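Local coordinates for TRAP dicarboxylate ABC transporter, substrate-binding protein (Roseobacter denitrificans, PDB 4OVQ) that binds beta-D-glucuronate and probably serves as the periplasmic solute-binding component of a TRAP transport system, at residues P112-F115 and R116-G120; V40-D43 and K44-E47. All coordinates share one frame; numbering follows the deposited sequence.

Both contacts are local, each between successive turns of a single helix, and both pack an apolar side against the same part of the fold, the five-stranded mixed sheet containing strands 84-88 and 135-141. Contact 1, on helix 111-118, meets strand 135-141 through Trp140, whereas contact 2, on helix 37-52, meets it through Leu138 and Tyr141. Their centres lie 23 Å apart and their nearest atoms about 11 Å, so they do not touch. Each sends a selenomethionine inward: the side chains of Met114 and Met42 both come within about 8 Å of that of Glu234, a glucuronate-binding residue, and each stays about 11 Å from the bound sugar acid, consistent with a place outside the first shell.

Contact 1: residues P112-F115 and R116-G120; sequences PHMF and RVLDG
The imidazole of His113 carries Val117 CG2 over one face, a CH-pi contact 4.0 Å from the ring centroid, while Arg116 NH2 sits near the ring plane at its edge. The guanidinium of Arg116 lays one face over the backbone, with Pro112 O and His113 CA beneath it; ring and guanidinium planes stand 47° apart. A bend at chi3 (-61°) folds the arginine back and brings NH1 to 3.7 Å from Pro112 CB. Leu118 CD1 reaches Met114 CG at 3.9 Å, both residues touching Pro233, and the selenomethionine methyl CE rests over a face of the Phe115 ring. Four i to i+4 backbone bonds run beneath, the first from Arg116 N to Pro112 O, the last from Asp119 N to Phe115 O (3.0 Å), ahead of Gly120 at the next N-cap. His113 NE2 bonds Thr324 O and ND1 bonds Lys109 N, which with Val117 fixes the ring's rotation and suggests a neutral ring, probably protonated at NE2. With an alanine at His113, Thr324 O and Lys109 N would probably lose their ring partners, and Val117 CG2 its face. Arg116 NH2 forms a salt bridge with Glu325 OXT, and that terminal negative charge would probably favour the arginine's own.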
ATOM      1  N   PRO A 112       1.627   8.646 -11.364  1.00 30.83           N
ATOM      2  CA  PRO A 112       2.824   9.402 -11.743  1.00 29.59           C
ATOM      3  C   PRO A 112       3.067  10.597 -10.836  1.00 23.03           C
ATOM      4  O   PRO A 112       4.220  10.883 -10.509  1.00 27.47           O
ATOM      5  CB  PRO A 112       2.503   9.840 -13.172  1.00 25.71           C
ATOM      6  CG  PRO A 112       1.717   8.688 -13.704  1.00 29.54           C
ATOM      7  CD  PRO A 112       0.795   8.332 -12.536  1.00 26.20           C
ATOM      8  N   HIS A 113       1.999  11.278 -10.429  1.00 24.47           N
ATOM      9  CA  HIS A 113       2.112  12.368  -9.461  1.00 25.40           C
ATOM     10  C   HIS A 113       2.750  11.912  -8.138  1.00 34.84           C
ATOM     11  O   HIS A 113       3.640  12.577  -7.617  1.00 27.52           O
ATOM     12  CB  HIS A 113       0.737  12.966  -9.184  1.00 26.22           C
ATOM     13  CG  HIS A 113       0.762  14.138  -8.254  1.00 25.84           C
ATOM     14  ND1 HIS A 113      -0.092  14.259  -7.182  1.00 32.65           N
ATOM     15  CD2 HIS A 113       1.531  15.252  -8.245  1.00 36.43           C
ATOM     16  CE1 HIS A 113       0.157  15.386  -6.542  1.00 38.25           C
ATOM     17  NE2 HIS A 113       1.135  16.010  -7.169  1.00 30.27           N
HETATM   18  N   MSE A 114       2.294  10.782  -7.598  1.00 32.68           N
HETATM   19  CA  MSE A 114       2.847  10.249  -6.349  1.00 25.76           C
HETATM   20  C   MSE A 114       4.361  10.090  -6.442  1.00 19.36           C
HETATM   21  O   MSE A 114       5.092  10.455  -5.519  1.00 25.73           O
HETATM   22  CB  MSE A 114       2.194   8.893  -6.017  1.00 22.36           C
HETATM   23  CG  MSE A 114       2.868   8.036  -4.872  1.00 16.59           C
HETATM   24 SE   MSE A 114       1.956   6.309  -4.812  1.00 24.76          SE
HETATM   25  CE  MSE A 114       3.238   5.340  -5.959  1.00 24.27           C
ATOM     26  N   PHE A 115       4.826   9.502  -7.530  1.00 23.61           N
ATOM     27  CA  PHE A 115       6.236   9.202  -7.642  1.00 26.74           C
ATOM     28  C   PHE A 115       7.006  10.508  -7.732  1.00 29.82           C
ATOM     29  O   PHE A 115       8.067  10.633  -7.134  1.00 31.32           O
ATOM     30  CB  PHE A 115       6.513   8.271  -8.818  1.00 25.53           C
ATOM     31  CG  PHE A 115       6.329   6.804  -8.491  1.00 18.25           C
ATOM     32  CD1 PHE A 115       7.202   6.164  -7.622  1.00 21.99           C
ATOM     33  CD2 PHE A 115       5.308   6.074  -9.061  1.00 23.53           C
ATOM     34  CE1 PHE A 115       7.057   4.823  -7.323  1.00 25.57           C
ATOM     35  CE2 PHE A 115       5.158   4.726  -8.766  1.00 22.62           C
ATOM     36  CZ  PHE A 115       6.043   4.103  -7.906  1.00 20.46           C
ATOM     37  N   ARG A 116       6.444  11.490  -8.436  1.00 28.09           N
ATOM     38  CA  ARG A 116       7.064  12.817  -8.500  1.00 27.35           C
ATOM     39  C   ARG A 116       7.193  13.390  -7.092  1.00 28.64           C
ATOM     40  O   ARG A 116       8.234  13.901  -6.709  1.00 31.95           O
ATOM     41  CB  ARG A 116       6.288  13.760  -9.431  1.00 31.61           C
ATOM     42  CG  ARG A 116       6.503  13.440 -10.911  1.00 32.82           C
ATOM     43  CD  ARG A 116       6.105  14.584 -11.841  1.00 30.83           C
ATOM     44  NE  ARG A 116       4.689  14.918 -11.726  1.00 28.72           N
ATOM     45  CZ  ARG A 116       3.707  14.271 -12.347  1.00 26.92           C
ATOM     46  NH1 ARG A 116       3.965  13.235 -13.138  1.00 29.81           N
ATOM     47  NH2 ARG A 116       2.460  14.657 -12.168  1.00 23.42           N
ATOM     48  N   VAL A 117       6.146  13.236  -6.295  1.00 31.25           N
ATOM     49  CA  VAL A 117       6.167  13.692  -4.913  1.00 26.97           C
ATOM     50  C   VAL A 117       7.191  12.940  -4.059  1.00 30.06           C
ATOM     51  O   VAL A 117       7.873  13.539  -3.215  1.00 26.58           O
ATOM     52  CB  VAL A 117       4.774  13.562  -4.291  1.00 32.35           C
ATOM     53  CG1 VAL A 117       4.833  13.818  -2.815  1.00 24.65           C
ATOM     54  CG2 VAL A 117       3.808  14.535  -4.969  1.00 32.19           C
ATOM     55  N   LEU A 118       7.309  11.629  -4.273  1.00 29.77           N
ATOM     56  CA  LEU A 118       8.238  10.802  -3.495  1.00 26.43           C
ATOM     57  C   LEU A 118       9.716  11.003  -3.832  1.00 31.96           C
ATOM     58  O   LEU A 118      10.576  10.732  -2.989  1.00 33.15           O
ATOM     59  CB  LEU A 118       7.918   9.316  -3.681  1.00 24.58           C
ATOM     60  CG  LEU A 118       6.635   8.817  -3.032  1.00 24.33           C
ATOM     61  CD1 LEU A 118       6.423   7.347  -3.375  1.00 20.81           C
ATOM     62  CD2 LEU A 118       6.682   8.993  -1.532  1.00 23.88           C
ATOM     63  N   ASP A 119      10.015  11.427  -5.053  1.00 36.59           N
ATOM     64  CA  ASP A 119      11.405  11.639  -5.447  1.00 40.57           C
ATOM     65  C   ASP A 119      11.842  13.045  -5.040  1.00 41.07           C
ATOM     66  O   ASP A 119      13.002  13.415  -5.199  1.00 44.11           O
ATOM     67  CB  ASP A 119      11.610  11.411  -6.950  1.00 44.43           C
ATOM     68  CG  ASP A 119      11.563   9.931  -7.336  1.00 48.64           C
ATOM     69  OD1 ASP A 119      11.673   9.053  -6.438  1.00 48.05           O
ATOM     70  OD2 ASP A 119      11.418   9.647  -8.550  1.00 48.94           O
ATOM     71  N   GLY A 120      10.903  13.812  -4.494  1.00 37.59           N
ATOM     72  CA  GLY A 120      11.197  15.131  -3.971  1.00 37.05           C
ATOM     73  C   GLY A 120      11.238  15.184  -2.456  1.00 34.57           C
ATOM     74  O   GLY A 120      11.496  14.179  -1.788  1.00 28.37           O
TER

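Contact 2: residues V40-D43 and K44-E47; sequences VAMD and KFAE
Phe45 holds CG anti to its own backbone nitrogen (chi1 172°), whereas Met42 takes three successive torsions near -60°, and these choices bring the selenomethionine tip beside the phenyl ring one turn on. Met42 CE approaches Phe45 CD2 to 4.3 Å, and SE lies 5.4 Å from the ring centroid, 54° off its normal: an oblique Met-aromatic contact. On the solvent-facing side Lys44 bends at chi2 and chi3 until NZ meets Glu47 OE1 at 2.8 Å. This salt bridge uses the syn side of the extended glutamate's carboxylate, with the ammonium somewhat out of its plane. Four i to i+4 bonds join the backbone, the first from Lys44 N to Val40 O (3.0 Å), the last from Glu47 N to Asp43 O (2.9 Å). Ala41 O, already gripped by Phe45 N, accepts a second hydrogen bond from Ser261 OG, and Asp43 OD1 bonds His63 NE2. Met42 and Phe45 both press on Ile84 of strand 84-88, and Phe45 also on Leu59. This amphipathic stretch, charged outside and apolar against the sheet and helix 248-282, belongs to the helix of the beta-alpha-beta unit of strand 25-29, helix 37-52 and strand 58-62, whose two strands are parallel neighbours.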
ATOM      1  N   VAL A  40       7.711 -11.208  -7.427  1.00 12.98           N
ATOM      2  CA  VAL A  40       8.788 -11.421  -8.407  1.00 11.03           C
ATOM      3  C   VAL A  40       9.885 -10.398  -8.128  1.00 11.03           C
ATOM      4  O   VAL A  40      11.099 -10.715  -8.139  1.00 11.30           O
ATOM      5  CB  VAL A  40       8.239 -11.264  -9.799  1.00 12.30           C
ATOM      6  CG1 VAL A  40       9.370 -11.314 -10.829  1.00 15.88           C
ATOM      7  CG2 VAL A  40       7.229 -12.375 -10.103  1.00 14.26           C
ATOM      8  N   ALA A  41       9.483  -9.181  -7.806  1.00 12.35           N
ATOM      9  CA  ALA A  41      10.468  -8.115  -7.550  1.00 10.47           C
ATOM     10  C   ALA A  41      11.242  -8.312  -6.235  1.00 10.13           C
ATOM     11  O   ALA A  41      12.420  -7.960  -6.164  1.00  8.24           O
ATOM     12  CB  ALA A  41       9.801  -6.731  -7.583  1.00 11.61           C
HETATM   13  N   MSE A  42      10.592  -8.807  -5.180  1.00  9.26           N
HETATM   14  CA  MSE A  42      11.331  -9.090  -3.975  1.00  8.06           C
HETATM   15  C   MSE A  42      12.297 -10.266  -4.160  1.00  9.79           C
HETATM   16  O   MSE A  42      13.360 -10.285  -3.552  1.00  8.72           O
HETATM   17  CB  MSE A  42      10.356  -9.310  -2.776  1.00  8.14           C
HETATM   18  CG  MSE A  42       9.629  -8.039  -2.339  1.00  7.66           C
HETATM   19 SE   MSE A  42      10.852  -6.681  -1.644  1.00 13.16          SE
HETATM   20  CE  MSE A  42      11.137  -7.515   0.106  1.00  8.07           C
ATOM     21  N   ASP A  43      11.906 -11.245  -4.970  1.00 11.63           N
ATOM     22  CA  ASP A  43      12.840 -12.317  -5.341  1.00 11.82           C
ATOM     23  C   ASP A  43      14.045 -11.693  -6.028  1.00  9.18           C
ATOM     24  O   ASP A  43      15.196 -12.057  -5.759  1.00 10.64           O
ATOM     25  CB  ASP A  43      12.171 -13.387  -6.234  1.00 11.02           C
ATOM     26  CG  ASP A  43      11.281 -14.336  -5.441  1.00 17.13           C
ATOM     27  OD1 ASP A  43      11.514 -14.443  -4.220  1.00 15.75           O
ATOM     28  OD2 ASP A  43      10.363 -14.934  -6.047  1.00 22.26           O
ATOM     29  N   LYS A  44      13.782 -10.728  -6.882  1.00  9.18           N
ATOM     30  CA  LYS A  44      14.868 -10.047  -7.580  1.00  8.56           C
ATOM     31  C   LYS A  44      15.760  -9.247  -6.625  1.00  8.27           C
ATOM     32  O   LYS A  44      17.001  -9.216  -6.777  1.00  8.35           O
ATOM     33  CB  LYS A  44      14.311  -9.175  -8.702  1.00  9.66           C
ATOM     34  CG  LYS A  44      15.416  -8.547  -9.595  1.00  8.94           C
ATOM     35  CD  LYS A  44      16.313  -9.594 -10.315  1.00 11.65           C
ATOM     36  CE  LYS A  44      15.501 -10.580 -11.145  1.00 15.91           C
ATOM     37  NZ  LYS A  44      16.359 -11.432 -12.074  1.00 23.15           N
ATOM     38  N   PHE A  45      15.147  -8.585  -5.646  1.00  9.00           N
ATOM     39  CA  PHE A  45      15.891  -7.909  -4.610  1.00  8.15           C
ATOM     40  C   PHE A  45      16.801  -8.895  -3.893  1.00  9.84           C
ATOM     41  O   PHE A  45      17.999  -8.636  -3.726  1.00 10.08           O
ATOM     42  CB  PHE A  45      14.950  -7.209  -3.650  1.00  8.78           C
ATOM     43  CG  PHE A  45      15.633  -6.621  -2.421  1.00  7.43           C
ATOM     44  CD1 PHE A  45      16.682  -5.681  -2.543  1.00 10.17           C
ATOM     45  CD2 PHE A  45      15.221  -6.987  -1.151  1.00  8.01           C
ATOM     46  CE1 PHE A  45      17.284  -5.121  -1.418  1.00  9.31           C
ATOM     47  CE2 PHE A  45      15.816  -6.431  -0.005  1.00 13.49           C
ATOM     48  CZ  PHE A  45      16.847  -5.489  -0.131  1.00 10.88           C
ATOM     49  N   ALA A  46      16.268 -10.055  -3.529  1.00  8.92           N
ATOM     50  CA  ALA A  46      17.091 -11.052  -2.845  1.00 10.94           C
ATOM     51  C   ALA A  46      18.235 -11.526  -3.755  1.00  9.94           C
ATOM     52  O   ALA A  46      19.359 -11.616  -3.319  1.00 11.52           O
ATOM     53  CB  ALA A  46      16.230 -12.227  -2.371  1.00 11.26           C
ATOM     54  N   GLU A  47      17.946 -11.782  -5.015  1.00  9.47           N
ATOM     55  CA  GLU A  47      18.977 -12.187  -5.971  1.00  9.73           C
ATOM     56  C   GLU A  47      20.063 -11.119  -6.133  1.00  9.41           C
ATOM     57  O   GLU A  47      21.252 -11.411  -6.034  1.00  9.71           O
ATOM     58  CB  GLU A  47      18.337 -12.449  -7.306  1.00  9.78           C
ATOM     59  CG  GLU A  47      19.355 -12.918  -8.302  1.00 10.10           C
ATOM     60  CD  GLU A  47      18.746 -13.179  -9.640  1.00 11.64           C
ATOM     61  OE1 GLU A  47      17.673 -12.640  -9.935  1.00 14.22           O
ATOM     62  OE2 GLU A  47      19.322 -13.932 -10.432  1.00 10.65           O
TER